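Local coordinates for protein OBCA, Oxalate Biosynthetic Component A (Burkholderia glumae, PDB 4NNB) that is a biosynthetic-component protein with a TIM-barrel-like domain that binds a magnesium ion and an oxaloacetate ion, at residues V349-R363 against R431-V443. Residues are numbered along the deposited sequence; the frame is centred on the assembly and turned at random.
Sequences VFNHAIVDNATSLYR and RPVVERLRASFPV. With OAA (oxaloacetate ion), chain C.
On the outside of the TIM-barrel-like domain helix 352-359 packs nearly parallel to 431-440, the C-terminal part of helix 416-440, the axes of these short segments 10.1 Å apart and 14° from alignment, with V355, V433, L437 and T359 meeting in the apolar seam. V355 CG2 rests 3.8 Å from V433 CG1, while V355 CG1, swung anti to the backbone N (chi1 -177°), lies over one face of the R436 guanidinium. The R436 chain bends at chi3 (69°) and brings its guanidinium to helix 352-359, where it grips a single carboxylate oxygen end-on: D356 OD1 accepts from R436 NH1 at 2.7 Å and from R436 NH2 at 2.9 Å in a salt bridge. The carboxylate and guanidinium planes are turned well away from coplanar, yet OD1 stays close to the guanidinium plane. Water 1 joins R436 NH1 to H352 ND1, and water 3 bridges R436 NE and T359 OG1. Near the helix ends T359 CB abuts S440 OG, and water 2 links S440 OG to T359 O. R363, extended from CG to NE, reaches past F441 and donates side-on to the S440 carbonyl, with R363 NE 2.8 Å and NH2 3.0 Å from S440 O, so a backbone acceptor in the last turn of helix 416-440 is gripped twice. The F441 ring turns its edge to the backbone, its CZ 3.2 Å from A358 O, and also meets F375 of strand 373-378. At the start of 349-363, F350 turns its ring edge to oxaloacetate, F350 CZ 3.5 Å from C2. Neighbouring helices packed side by side outside parallel strands 344-349, 373-378 and 444-449 are characteristic of the beta/alpha barrel.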
loop_
_atom_site.group_PDB
_atom_site.type_symbol
_atom_site.label_atom_id
_atom_site.label_comp_id
_atom_site.label_asym_id
_atom_site.label_seq_id
_atom_site.Cartn_x
_atom_site.Cartn_y
_atom_site.Cartn_z
ATOM N N VAL A 349 -9.453 -3.262 12.902
ATOM C CA VAL A 349 -9.188 -2.640 14.196
ATOM C C VAL A 349 -8.186 -1.482 14.047
ATOM O O VAL A 349 -6.966 -1.655 14.208
ATOM C CB VAL A 349 -8.693 -3.664 15.228
ATOM C CG1 VAL A 349 -8.603 -3.013 16.605
ATOM C CG2 VAL A 349 -9.631 -4.873 15.285
ATOM N N PHE A 350 -8.708 -0.303 13.736
ATOM C CA PHE A 350 -7.872 0.880 13.529
ATOM C C PHE A 350 -7.453 1.536 14.842
ATOM O O PHE A 350 -6.421 2.200 14.904
ATOM C CB PHE A 350 -8.624 1.935 12.697
ATOM C CG PHE A 350 -8.646 1.657 11.210
ATOM C CD1 PHE A 350 -9.772 1.096 10.605
ATOM C CD2 PHE A 350 -7.544 1.973 10.418
ATOM C CE1 PHE A 350 -9.799 0.854 9.227
ATOM C CE2 PHE A 350 -7.553 1.732 9.043
ATOM C CZ PHE A 350 -8.671 1.176 8.441
ATOM N N ASN A 351 -8.267 1.382 15.886
ATOM C CA ASN A 351 -8.101 2.204 17.090
ATOM C C ASN A 351 -8.743 1.562 18.311
ATOM O O ASN A 351 -9.453 0.563 18.183
ATOM C CB ASN A 351 -8.657 3.620 16.847
ATOM C CG ASN A 351 -10.115 3.609 16.374
ATOM O OD1 ASN A 351 -10.918 2.801 16.831
ATOM N ND2 ASN A 351 -10.445 4.493 15.444
ATOM N N HIS A 352 -8.511 2.130 19.491
ATOM C CA HIS A 352 -9.075 1.552 20.710
ATOM C C HIS A 352 -10.599 1.686 20.769
ATOM O O HIS A 352 -11.281 0.829 21.334
ATOM C CB HIS A 352 -8.422 2.143 21.968
ATOM C CG HIS A 352 -7.013 1.683 22.176
ATOM N ND1 HIS A 352 -6.706 0.414 22.624
ATOM C CD2 HIS A 352 -5.828 2.309 21.969
ATOM C CE1 HIS A 352 -5.392 0.284 22.700
ATOM N NE2 HIS A 352 -4.836 1.415 22.301
ATOM N N ALA A 353 -11.128 2.758 20.194
ATOM C CA ALA A 353 -12.577 2.924 20.128
ATOM C C ALA A 353 -13.206 1.702 19.459
ATOM O O ALA A 353 -14.231 1.185 19.919
ATOM C CB ALA A 353 -12.933 4.191 19.371
ATOM N N ILE A 354 -12.574 1.216 18.390
ATOM C CA ILE A 354 -13.086 0.019 17.714
ATOM C C ILE A 354 -13.052 -1.210 18.619
ATOM O O ILE A 354 -14.017 -1.990 18.652
ATOM C CB ILE A 354 -12.396 -0.217 16.350
ATOM C CG1 ILE A 354 -13.013 0.734 15.318
ATOM C CG2 ILE A 354 -12.534 -1.671 15.899
ATOM C CD1 ILE A 354 -12.175 0.961 14.055
ATOM N N VAL A 355 -11.967 -1.382 19.369
ATOM C CA VAL A 355 -11.895 -2.488 20.330
ATOM C C VAL A 355 -13.023 -2.404 21.375
ATOM O O VAL A 355 -13.729 -3.392 21.624
ATOM C CB VAL A 355 -10.532 -2.546 21.052
ATOM C CG1 VAL A 355 -10.485 -3.772 21.983
ATOM C CG2 VAL A 355 -9.383 -2.606 20.034
ATOM N N ASP A 356 -13.190 -1.225 21.968
ATOM C CA ASP A 356 -14.260 -0.997 22.938
ATOM C C ASP A 356 -15.627 -1.325 22.357
ATOM O O ASP A 356 -16.432 -2.015 22.976
ATOM C CB ASP A 356 -14.267 0.459 23.381
ATOM C CG ASP A 356 -13.041 0.836 24.175
ATOM O OD1 ASP A 356 -12.341 -0.068 24.674
ATOM O OD2 ASP A 356 -12.785 2.049 24.300
ATOM N N ASN A 357 -15.886 -0.838 21.151
ATOM C CA ASN A 357 -17.202 -1.027 20.535
ATOM C C ASN A 357 -17.484 -2.465 20.099
ATOM O O ASN A 357 -18.581 -2.988 20.318
ATOM C CB ASN A 357 -17.382 -0.051 19.371
ATOM C CG ASN A 357 -17.395 1.406 19.834
ATOM O OD1 ASN A 357 -17.441 1.682 21.036
ATOM N ND2 ASN A 357 -17.377 2.340 18.880
ATOM N N ALA A 358 -16.489 -3.104 19.490
ATOM C CA ALA A 358 -16.658 -4.461 18.983
ATOM C C ALA A 358 -16.936 -5.412 20.128
ATOM O O ALA A 358 -17.744 -6.330 19.998
ATOM C CB ALA A 358 -15.432 -4.914 18.208
ATOM N N THR A 359 -16.280 -5.180 21.262
ATOM C CA THR A 359 -16.405 -6.100 22.387
ATOM C C THR A 359 -17.582 -5.773 23.305
ATOM O O THR A 359 -17.858 -6.519 24.234
ATOM C CB THR A 359 -15.108 -6.183 23.222
ATOM O OG1 THR A 359 -14.779 -4.891 23.747
ATOM C CG2 THR A 359 -13.954 -6.697 22.366
ATOM N N SER A 360 -18.277 -4.670 23.046
ATOM C CA SER A 360 -19.432 -4.318 23.877
ATOM C C SER A 360 -20.704 -4.230 23.047
ATOM O O SER A 360 -21.369 -5.234 22.803
ATOM C CB SER A 360 -19.173 -3.021 24.659
ATOM O OG SER A 360 -18.964 -1.915 23.796
ATOM N N LEU A 361 -21.022 -3.029 22.585
ATOM C CA LEU A 361 -22.268 -2.799 21.860
ATOM C C LEU A 361 -22.476 -3.675 20.616
ATOM O O LEU A 361 -23.582 -4.159 20.374
ATOM C CB LEU A 361 -22.382 -1.327 21.472
ATOM C CG LEU A 361 -23.762 -0.905 20.981
ATOM C CD1 LEU A 361 -24.729 -0.838 22.155
ATOM C CD2 LEU A 361 -23.662 0.435 20.286
ATOM N N TYR A 362 -21.424 -3.891 19.832
ATOM C CA TYR A 362 -21.593 -4.624 18.584
ATOM C C TYR A 362 -21.303 -6.110 18.713
ATOM O O TYR A 362 -21.299 -6.831 17.718
ATOM C CB TYR A 362 -20.724 -4.016 17.481
ATOM C CG TYR A 362 -21.092 -2.588 17.134
ATOM C CD1 TYR A 362 -20.385 -1.519 17.672
ATOM C CD2 TYR A 362 -22.136 -2.306 16.261
ATOM C CE1 TYR A 362 -20.708 -0.205 17.357
ATOM C CE2 TYR A 362 -22.469 -0.986 15.942
ATOM C CZ TYR A 362 -21.758 0.050 16.497
ATOM O OH TYR A 362 -22.081 1.357 16.186
ATOM N N ARG A 363 -21.087 -6.578 19.937
ATOM C CA ARG A 363 -20.636 -7.959 20.125
ATOM C C ARG A 363 -21.650 -8.976 19.626
ATOM O O ARG A 363 -21.295 -9.911 18.901
ATOM C CB ARG A 363 -20.258 -8.225 21.586
ATOM C CG ARG A 363 -19.952 -9.679 21.897
ATOM C CD ARG A 363 -19.416 -9.830 23.314
ATOM N NE ARG A 363 -18.924 -11.186 23.568
ATOM C CZ ARG A 363 -19.683 -12.192 23.994
ATOM N NH1 ARG A 363 -20.980 -12.004 24.215
ATOM N NH2 ARG A 363 -19.141 -13.389 24.198
ATOM N N ARG A 431 -0.563 -6.626 23.042
ATOM C CA ARG A 431 -1.024 -7.780 23.824
ATOM C C ARG A 431 -2.405 -7.601 24.485
ATOM O O ARG A 431 -3.264 -8.469 24.325
ATOM C CB ARG A 431 0.026 -8.225 24.863
ATOM C CG ARG A 431 -0.449 -9.336 25.795
ATOM C CD ARG A 431 0.100 -10.677 25.382
ATOM N NE ARG A 431 1.545 -10.724 25.588
ATOM C CZ ARG A 431 2.352 -11.602 25.009
ATOM N NH1 ARG A 431 1.855 -12.502 24.174
ATOM N NH2 ARG A 431 3.654 -11.570 25.252
ATOM N N PRO A 432 -2.624 -6.486 25.211
ATOM C CA PRO A 432 -3.931 -6.348 25.867
ATOM C C PRO A 432 -5.059 -6.195 24.851
ATOM O O PRO A 432 -6.183 -6.592 25.148
ATOM C CB PRO A 432 -3.797 -5.047 26.665
ATOM C CG PRO A 432 -2.354 -4.717 26.689
ATOM C CD PRO A 432 -1.766 -5.311 25.461
ATOM N N VAL A 433 -4.768 -5.624 23.680
ATOM C CA VAL A 433 -5.771 -5.525 22.612
ATOM C C VAL A 433 -6.152 -6.925 22.150
ATOM O O VAL A 433 -7.339 -7.270 22.088
ATOM C CB VAL A 433 -5.260 -4.665 21.419
ATOM C CG1 VAL A 433 -6.219 -4.732 20.223
ATOM C CG2 VAL A 433 -5.062 -3.223 21.853
ATOM N N VAL A 434 -5.144 -7.748 21.861
ATOM C CA VAL A 434 -5.398 -9.122 21.449
ATOM C C VAL A 434 -6.202 -9.886 22.516
ATOM O O VAL A 434 -7.157 -10.591 22.196
ATOM C CB VAL A 434 -4.083 -9.870 21.126
ATOM C CG1 VAL A 434 -4.339 -11.348 20.909
ATOM C CG2 VAL A 434 -3.408 -9.249 19.886
ATOM N N GLU A 435 -5.816 -9.740 23.779
ATOM C CA GLU A 435 -6.485 -10.468 24.860
ATOM C C GLU A 435 -7.928 -10.004 25.077
ATOM O O GLU A 435 -8.806 -10.821 25.377
ATOM C CB GLU A 435 -5.687 -10.365 26.165
ATOM C CG GLU A 435 -4.333 -11.059 26.114
ATOM C CD GLU A 435 -4.441 -12.512 25.664
ATOM O OE1 GLU A 435 -5.332 -13.242 26.166
ATOM O OE2 GLU A 435 -3.640 -12.917 24.794
ATOM N N ARG A 436 -8.184 -8.707 24.920
ATOM C CA ARG A 436 -9.563 -8.216 25.014
ATOM C C ARG A 436 -10.409 -8.852 23.930
ATOM O O ARG A 436 -11.529 -9.286 24.181
ATOM C CB ARG A 436 -9.631 -6.693 24.900
ATOM C CG ARG A 436 -9.188 -5.940 26.152
ATOM C CD ARG A 436 -9.444 -4.448 25.988
ATOM N NE ARG A 436 -10.874 -4.140 25.984
ATOM C CZ ARG A 436 -11.386 -2.999 25.533
ATOM N NH1 ARG A 436 -10.583 -2.067 25.033
ATOM N NH2 ARG A 436 -12.694 -2.795 25.570
ATOM N N LEU A 437 -9.861 -8.931 22.721
ATOM C CA LEU A 437 -10.596 -9.529 21.610
ATOM C C LEU A 437 -10.832 -11.025 21.847
ATOM O O LEU A 437 -11.941 -11.528 21.610
ATOM C CB LEU A 437 -9.883 -9.258 20.266
ATOM C CG LEU A 437 -9.763 -7.789 19.815
ATOM C CD1 LEU A 437 -8.906 -7.652 18.543
ATOM C CD2 LEU A 437 -11.138 -7.169 19.592
ATOM N N ARG A 438 -9.808 -11.732 22.331
ATOM C CA ARG A 438 -9.935 -13.172 22.593
ATOM C C ARG A 438 -10.921 -13.462 23.724
ATOM O O ARG A 438 -11.635 -14.454 23.683
ATOM C CB ARG A 438 -8.586 -13.795 22.968
ATOM C CG ARG A 438 -7.507 -13.680 21.924
ATOM C CD ARG A 438 -7.812 -14.507 20.720
ATOM N NE ARG A 438 -6.598 -14.745 19.947
ATOM C CZ ARG A 438 -6.585 -15.280 18.735
ATOM N NH1 ARG A 438 -7.729 -15.616 18.146
ATOM N NH2 ARG A 438 -5.424 -15.458 18.108
ATOM N N ALA A 439 -10.938 -12.598 24.732
ATOM C CA ALA A 439 -11.838 -12.784 25.866
ATOM C C ALA A 439 -13.289 -12.614 25.415
ATOM O O ALA A 439 -14.169 -13.377 25.822
ATOM C CB ALA A 439 -11.490 -11.806 27.003
ATOM N N SER A 440 -13.543 -11.626 24.559
ATOM C CA SER A 440 -14.917 -11.361 24.141
ATOM C C SER A 440 -15.359 -12.306 23.053
ATOM O O SER A 440 -16.549 -12.586 22.920
ATOM C CB SER A 440 -15.094 -9.913 23.670
ATOM O OG SER A 440 -14.906 -9.020 24.745
ATOM N N PHE A 441 -14.402 -12.779 22.260
ATOM C CA PHE A 441 -14.711 -13.662 21.147
ATOM C C PHE A 441 -13.798 -14.884 21.182
ATOM O O PHE A 441 -12.776 -14.909 20.500
ATOM C CB PHE A 441 -14.528 -12.933 19.807
ATOM C CG PHE A 441 -15.364 -11.689 19.669
ATOM C CD1 PHE A 441 -16.679 -11.766 19.219
ATOM C CD2 PHE A 441 -14.842 -10.451 19.997
ATOM C CE1 PHE A 441 -17.457 -10.611 19.093
ATOM C CE2 PHE A 441 -15.618 -9.286 19.878
ATOM C CZ PHE A 441 -16.921 -9.372 19.418
ATOM N N PRO A 442 -14.175 -15.904 21.969
ATOM C CA PRO A 442 -13.398 -17.152 22.099
ATOM C C PRO A 442 -13.173 -17.848 20.758
ATOM O O PRO A 442 -12.143 -18.490 20.577
ATOM C CB PRO A 442 -14.279 -18.033 22.990
ATOM C CG PRO A 442 -15.215 -17.092 23.688
ATOM C CD PRO A 442 -15.403 -15.910 22.782
ATOM N N VAL A 443 -14.129 -17.744 19.840
ATOM C CA VAL A 443 -13.950 -18.302 18.509
ATOM C C VAL A 443 -13.672 -17.131 17.573
ATOM O O VAL A 443 -14.596 -16.480 17.085
ATOM C CB VAL A 443 -15.183 -19.085 18.034
ATOM C CG1 VAL A 443 -14.861 -19.853 16.758
ATOM C CG2 VAL A 443 -15.634 -20.059 19.119
HETATM O O1 OAA C . -11.878 -1.124 5.291
HETATM O O2 OAA C . -10.327 -1.465 3.669
HETATM O O4 OAA C . -7.245 2.662 4.631
HETATM O O5 OAA C . -9.452 3.156 5.044
HETATM O O3 OAA C . -8.269 0.286 3.440
HETATM C C1 OAA C . -10.747 -0.803 4.713
HETATM C C2 OAA C . -9.947 0.345 5.287
HETATM C C3 OAA C . -8.882 0.930 4.387
HETATM C C4 OAA C . -8.510 2.327 4.692
HETATM O O HOH W 1 -8.053 -2.002 23.780
HETATM O O HOH W 2 -17.183 -8.965 25.973
HETATM O O HOH W 3 -13.097 -5.628 26.338
#